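PDB 4IX8: tyrosine aminotransferase from Leishmania infantum, which probably transfers the amino group of tyrosine to 2-oxoglutarate, using pyridoxal 5'-phosphate as cofactor. Local coordinates for residues Met255-Gly260 and Thr345-Gly350; Ala371-Met376 and Thr420-Ser425. All blocks are in the same frame, centred on the assembly; numbering follows the deposited sequence.

Interaction 1. Residues Met255-Gly260 and Thr345-Gly350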
loop_
_atom_site.group_PDB
_atom_site.type_symbol
_atom_site.label_atom_id
_atom_site.label_comp_id
_atom_site.label_asym_id
_atom_site.label_seq_id
_atom_site.Cartn_x
_atom_site.Cartn_y
_atom_site.Cartn_z
ATOM N N MET A 255 20.749 10.275 -5.998
ATOM C CA MET A 255 21.305 10.898 -4.796
ATOM C C MET A 255 22.713 10.408 -4.465
ATOM O O MET A 255 23.003 10.046 -3.323
ATOM C CB MET A 255 20.365 10.668 -3.644
ATOM C CG MET A 255 19.232 11.655 -3.721
ATOM S SD MET A 255 17.785 10.996 -2.878
ATOM C CE MET A 255 18.139 11.620 -1.232
ATOM N N VAL A 256 23.546 10.310 -5.502
ATOM C CA VAL A 256 24.977 10.102 -5.335
ATOM C C VAL A 256 25.666 11.433 -5.099
ATOM O O VAL A 256 25.356 12.417 -5.779
ATOM C CB VAL A 256 25.590 9.435 -6.564
ATOM C CG1 VAL A 256 27.111 9.184 -6.355
ATOM C CG2 VAL A 256 24.867 8.143 -6.864
ATOM N N LEU A 257 26.654 11.439 -4.204
ATOM C CA LEU A 257 27.404 12.654 -3.817
ATOM C C LEU A 257 28.770 12.765 -4.509
ATOM O O LEU A 257 29.235 11.832 -5.146
ATOM C CB LEU A 257 27.644 12.673 -2.310
ATOM C CG LEU A 257 26.487 12.251 -1.403
ATOM C CD1 LEU A 257 26.864 12.444 0.051
ATOM C CD2 LEU A 257 25.255 13.050 -1.744
ATOM N N ASN A 258 29.398 13.921 -4.383
ATOM C CA ASN A 258 30.798 14.074 -4.770
ATOM C C ASN A 258 31.091 13.682 -6.231
ATOM O O ASN A 258 32.158 13.159 -6.512
ATOM C CB ASN A 258 31.678 13.229 -3.817
ATOM C CG ASN A 258 31.447 13.567 -2.338
ATOM O OD1 ASN A 258 31.217 14.729 -1.994
ATOM N ND2 ASN A 258 31.467 12.539 -1.462
ATOM N N ASN A 259 30.183 14.002 -7.161
ATOM C CA ASN A 259 30.393 13.708 -8.591
ATOM C C ASN A 259 30.571 12.198 -8.856
ATOM O O ASN A 259 31.173 11.787 -9.853
ATOM C CB ASN A 259 31.595 14.482 -9.130
ATOM N N GLY A 260 30.070 11.383 -7.934
ATOM C CA GLY A 260 30.129 9.928 -8.051
ATOM C C GLY A 260 29.332 9.397 -9.234
ATOM O O GLY A 260 28.483 10.093 -9.781
ATOM N N THR A 345 23.949 18.942 -2.412
ATOM C CA THR A 345 24.768 19.934 -1.736
ATOM C C THR A 345 24.465 19.916 -0.242
ATOM O O THR A 345 25.367 19.964 0.581
ATOM C CB THR A 345 24.492 21.344 -2.324
ATOM O OG1 THR A 345 24.980 21.391 -3.669
ATOM C CG2 THR A 345 25.129 22.464 -1.489
ATOM N N GLN A 346 23.185 19.810 0.097
ATOM C CA GLN A 346 22.748 19.777 1.489
ATOM C C GLN A 346 23.260 18.549 2.215
ATOM O O GLN A 346 23.692 18.633 3.375
ATOM C CB GLN A 346 21.230 19.765 1.557
ATOM C CG GLN A 346 20.580 20.971 1.019
ATOM C CD GLN A 346 20.514 22.005 2.070
ATOM O OE1 GLN A 346 19.775 21.868 3.062
ATOM N NE2 GLN A 346 21.317 23.041 1.901
ATOM N N LEU A 347 23.264 17.424 1.494
ATOM C CA LEU A 347 23.721 16.153 2.059
ATOM C C LEU A 347 25.244 16.142 2.230
ATOM O O LEU A 347 25.743 15.600 3.219
ATOM C CB LEU A 347 23.306 14.988 1.168
ATOM C CG LEU A 347 21.787 14.785 0.983
ATOM C CD1 LEU A 347 21.526 13.772 -0.129
ATOM C CD2 LEU A 347 21.079 14.355 2.265
ATOM N N GLU A 348 25.989 16.720 1.285
ATOM C CA GLU A 348 27.442 16.776 1.420
ATOM C C GLU A 348 27.802 17.593 2.679
ATOM O O GLU A 348 28.650 17.211 3.454
ATOM C CB GLU A 348 28.053 17.399 0.162
ATOM C CG GLU A 348 28.068 16.449 -1.020
ATOM C CD GLU A 348 28.329 17.112 -2.371
ATOM O OE1 GLU A 348 28.447 18.352 -2.449
ATOM O OE2 GLU A 348 28.402 16.380 -3.380
ATOM N N ALA A 349 27.060 18.663 2.935
ATOM C CA ALA A 349 27.338 19.505 4.104
ATOM C C ALA A 349 27.024 18.721 5.358
ATOM O O ALA A 349 27.726 18.844 6.343
ATOM C CB ALA A 349 26.554 20.829 4.073
ATOM N N GLY A 350 25.946 17.942 5.349
ATOM C CA GLY A 350 25.642 17.161 6.535
ATOM C C GLY A 350 26.723 16.133 6.792
ATOM O O GLY A 350 27.069 15.839 7.930
#

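Interaction 2. Residues Ala371-Met376 and Thr420-Ser425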
loop_
_atom_site.group_PDB
_atom_site.type_symbol
_atom_site.label_atom_id
_atom_site.label_comp_id
_atom_site.label_asym_id
_atom_site.label_seq_id
_atom_site.Cartn_x
_atom_site.Cartn_y
_atom_site.Cartn_z
ATOM N N ALA A 371 26.541 8.521 -0.946
ATOM C CA ALA A 371 25.188 8.537 -1.500
ATOM C C ALA A 371 24.130 8.327 -0.433
ATOM O O ALA A 371 24.447 8.094 0.743
ATOM C CB ALA A 371 25.046 7.467 -2.553
ATOM N N SER A 372 22.870 8.365 -0.880
ATOM C CA SER A 372 21.717 8.226 0.002
ATOM C C SER A 372 21.812 9.338 1.061
ATOM O O SER A 372 22.462 10.348 0.806
ATOM C CB SER A 372 21.667 6.844 0.623
ATOM O OG SER A 372 20.506 6.699 1.406
ATOM N N MET A 373 21.160 9.155 2.216
ATOM C CA MET A 373 20.956 10.218 3.241
ATOM C C MET A 373 21.432 9.855 4.647
ATOM O O MET A 373 21.085 10.528 5.621
ATOM C CB MET A 373 19.465 10.568 3.362
ATOM C CG MET A 373 18.793 11.144 2.128
ATOM S SD MET A 373 16.986 10.889 2.124
ATOM C CE MET A 373 16.544 10.900 3.863
ATOM N N PHE A 374 22.195 8.780 4.759
ATOM C CA PHE A 374 22.505 8.199 6.060
ATOM C C PHE A 374 23.980 7.935 6.239
ATOM O O PHE A 374 24.716 7.781 5.274
ATOM C CB PHE A 374 21.757 6.882 6.239
ATOM C CG PHE A 374 20.277 6.970 5.943
ATOM C CD1 PHE A 374 19.394 7.463 6.892
ATOM C CD2 PHE A 374 19.780 6.585 4.720
ATOM C CE1 PHE A 374 18.064 7.543 6.619
ATOM C CE2 PHE A 374 18.433 6.655 4.458
ATOM C CZ PHE A 374 17.585 7.125 5.406
ATOM N N VAL A 375 24.396 7.845 7.488
ATOM C CA VAL A 375 25.733 7.428 7.788
ATOM C C VAL A 375 25.667 6.359 8.869
ATOM O O VAL A 375 24.723 6.332 9.661
ATOM C CB VAL A 375 26.592 8.647 8.205
ATOM C CG1 VAL A 375 26.215 9.158 9.589
ATOM C CG2 VAL A 375 28.042 8.305 8.125
ATOM N N MET A 376 26.617 5.427 8.836
ATOM C CA MET A 376 26.733 4.408 9.863
ATOM C C MET A 376 27.991 4.654 10.695
ATOM O O MET A 376 29.116 4.608 10.186
ATOM C CB MET A 376 26.770 3.022 9.240
ATOM C CG MET A 376 25.416 2.489 8.827
ATOM S SD MET A 376 24.335 2.087 10.219
ATOM C CE MET A 376 24.718 0.350 10.440
ATOM N N THR A 420 21.263 10.409 10.450
ATOM C CA THR A 420 20.740 11.039 9.262
ATOM C C THR A 420 21.562 12.242 8.859
ATOM O O THR A 420 21.954 13.039 9.693
ATOM C CB THR A 420 19.283 11.438 9.511
ATOM O OG1 THR A 420 18.472 10.244 9.402
ATOM C CG2 THR A 420 18.812 12.450 8.521
ATOM N N VAL A 421 21.784 12.380 7.560
ATOM C CA VAL A 421 22.605 13.473 6.996
ATOM C C VAL A 421 21.766 14.649 6.394
ATOM O O VAL A 421 22.305 15.666 5.954
ATOM C CB VAL A 421 23.588 12.850 5.966
ATOM C CG1 VAL A 421 24.258 13.852 5.105
ATOM C CG2 VAL A 421 24.647 12.039 6.717
ATOM N N SER A 422 20.456 14.455 6.323
ATOM C CA SER A 422 19.550 15.289 5.547
ATOM C C SER A 422 19.014 16.440 6.364
ATOM O O SER A 422 18.220 17.227 5.868
ATOM C CB SER A 422 18.391 14.470 5.029
ATOM O OG SER A 422 17.559 14.123 6.109
ATOM N N ARG A 423 19.354 16.497 7.644
ATOM C CA ARG A 423 18.920 17.632 8.432
ATOM C C ARG A 423 19.807 18.883 8.243
ATOM O O ARG A 423 20.908 18.808 7.677
ATOM C CB ARG A 423 18.816 17.196 9.891
ATOM C CG ARG A 423 17.831 15.990 10.008
ATOM C CD ARG A 423 17.146 15.967 11.352
ATOM N NE ARG A 423 16.295 17.144 11.527
ATOM C CZ ARG A 423 15.705 17.484 12.668
ATOM N NH1 ARG A 423 14.972 18.582 12.732
ATOM N NH2 ARG A 423 15.870 16.748 13.760
ATOM N N PRO A 424 19.317 20.049 8.707
ATOM C CA PRO A 424 20.114 21.280 8.580
ATOM C C PRO A 424 21.367 21.248 9.445
ATOM O O PRO A 424 21.347 20.670 10.532
ATOM C CB PRO A 424 19.137 22.393 9.031
ATOM C CG PRO A 424 17.773 21.816 8.861
ATOM C CD PRO A 424 17.945 20.331 9.169
ATOM N N SER A 425 22.441 21.856 8.947
ATOM C CA SER A 425 23.735 21.844 9.628
ATOM C C SER A 425 23.678 22.273 11.080
ATOM O O SER A 425 24.375 21.724 11.934
ATOM C CB SER A 425 24.709 22.744 8.880
ATOM O OG SER A 425 24.986 22.149 7.631
#

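Interaction 1. Residues Met255-Gly260 and Thr345-Gly350
The polar part of this contact is the grip of E348 on the backbone of N258. From helix 337-355 the carboxylate reaches across to a tight turn, and N258 N donates to E348 OE2 over 2.8 Å, nearly straight at 166°. The donor meets OE2 on its anti side, 22° out of the carboxylate plane. Glutamate suits the place because its chain, extended beyond CG, spans the gap between helix and loop. The side chains of N258 and E348 run past one another in opposite directions, with amide and carboxylate planes 13° apart; N258 OD1 comes within 3.5 Å of E348 OE2 without a hydrogen bond, while ND2 is held by Q370 OE1.

The apolar part lies deeper. L347 projects from the helix toward the loop, and L257 CD2 packs on L347 CB at 4.0 Å, the two chains crossing at about a right angle. M255 comes in beside them: bent at chi3, it carries CE to 4.2 Å from L347 CD1. L257 CB also lies 4.0 Å from E348 CG, so the aliphatic part of the glutamate continues the apolar patch outward.

Residues 257-260 form a type I' beta turn, closed by G260 N bonding to L257 O at 2.9 Å; N258 and N259 both take the left-handed backbone conformation that asparagine accepts readily. A helix side chain thus holds a type I' turn within the fold type I architecture of PLP-dependent aminotransferases.

Interaction 2. Residues Ala371-Met376 and Thr420-Ser425
Backbone carries the centre of this contact: V421 N donates to M373 O over 2.8 Å at 165°, the donor tilted 31° from the carbonyl plane. V421 CB sits 3.4 Å from M373 O, and its branch CG2, anti to the carbonyl carbon, extends to 4.2 Å from V375 CB, a small apolar contact suited to a buried place.

At the next pair, F374 and T420 form an antiparallel non-hydrogen-bonded bridge with their CA atoms 4.6 Å apart. Their side chains lie side by side and point the same way, and T420 OG1 approaches F374 CD1 obliquely at 3.9 Å. That hydroxyl is anchored to I74 O, so the threonine serves both as packing and as a polar link to a third part of the chain. M373 CB lies over the centre of one face of the F374 ring, 4.1 Å above it. Bent at chi3, the methionine brings CE to 4.1 Å from S422 OG.

Helix 337-355 backs this layer: L347 touches M373 and S422, while Y354 packs on V375 and V421 and hydrogen-bonds T420 O through its hydroxyl. Farther out, R423 forms a salt bridge with D80, and P424 takes the N-cap position of helix 425-442. The contact is the end of an antiparallel strand pair, 374-379 with 416-420, in the small-domain sheet of a fold type I PLP enzyme, where the second strand leads into the C-terminal helix.

How the interactions relate
Both contacts are largely buried, but interaction 1 runs out to solvent at N258, whereas every touching residue of interaction 2 is buried. Their centres lie about 9 Å apart, and helix 337-355, one partner in interaction 1, packs against interaction 2: L347, which receives the loop, also meets V421 CG1 through its backbone O. M255 joins them directly, its O probably hydrogen-bonded to S372 N and M255 CE 3.5 Å from M373 CG. The chemistry follows position. In 255-260/345-350 a charged side chain from a helix holds a loop backbone at its solvent-facing side; in 371-376/420-425 the cross-contact bond is backbone to backbone, at the end of a strand pair.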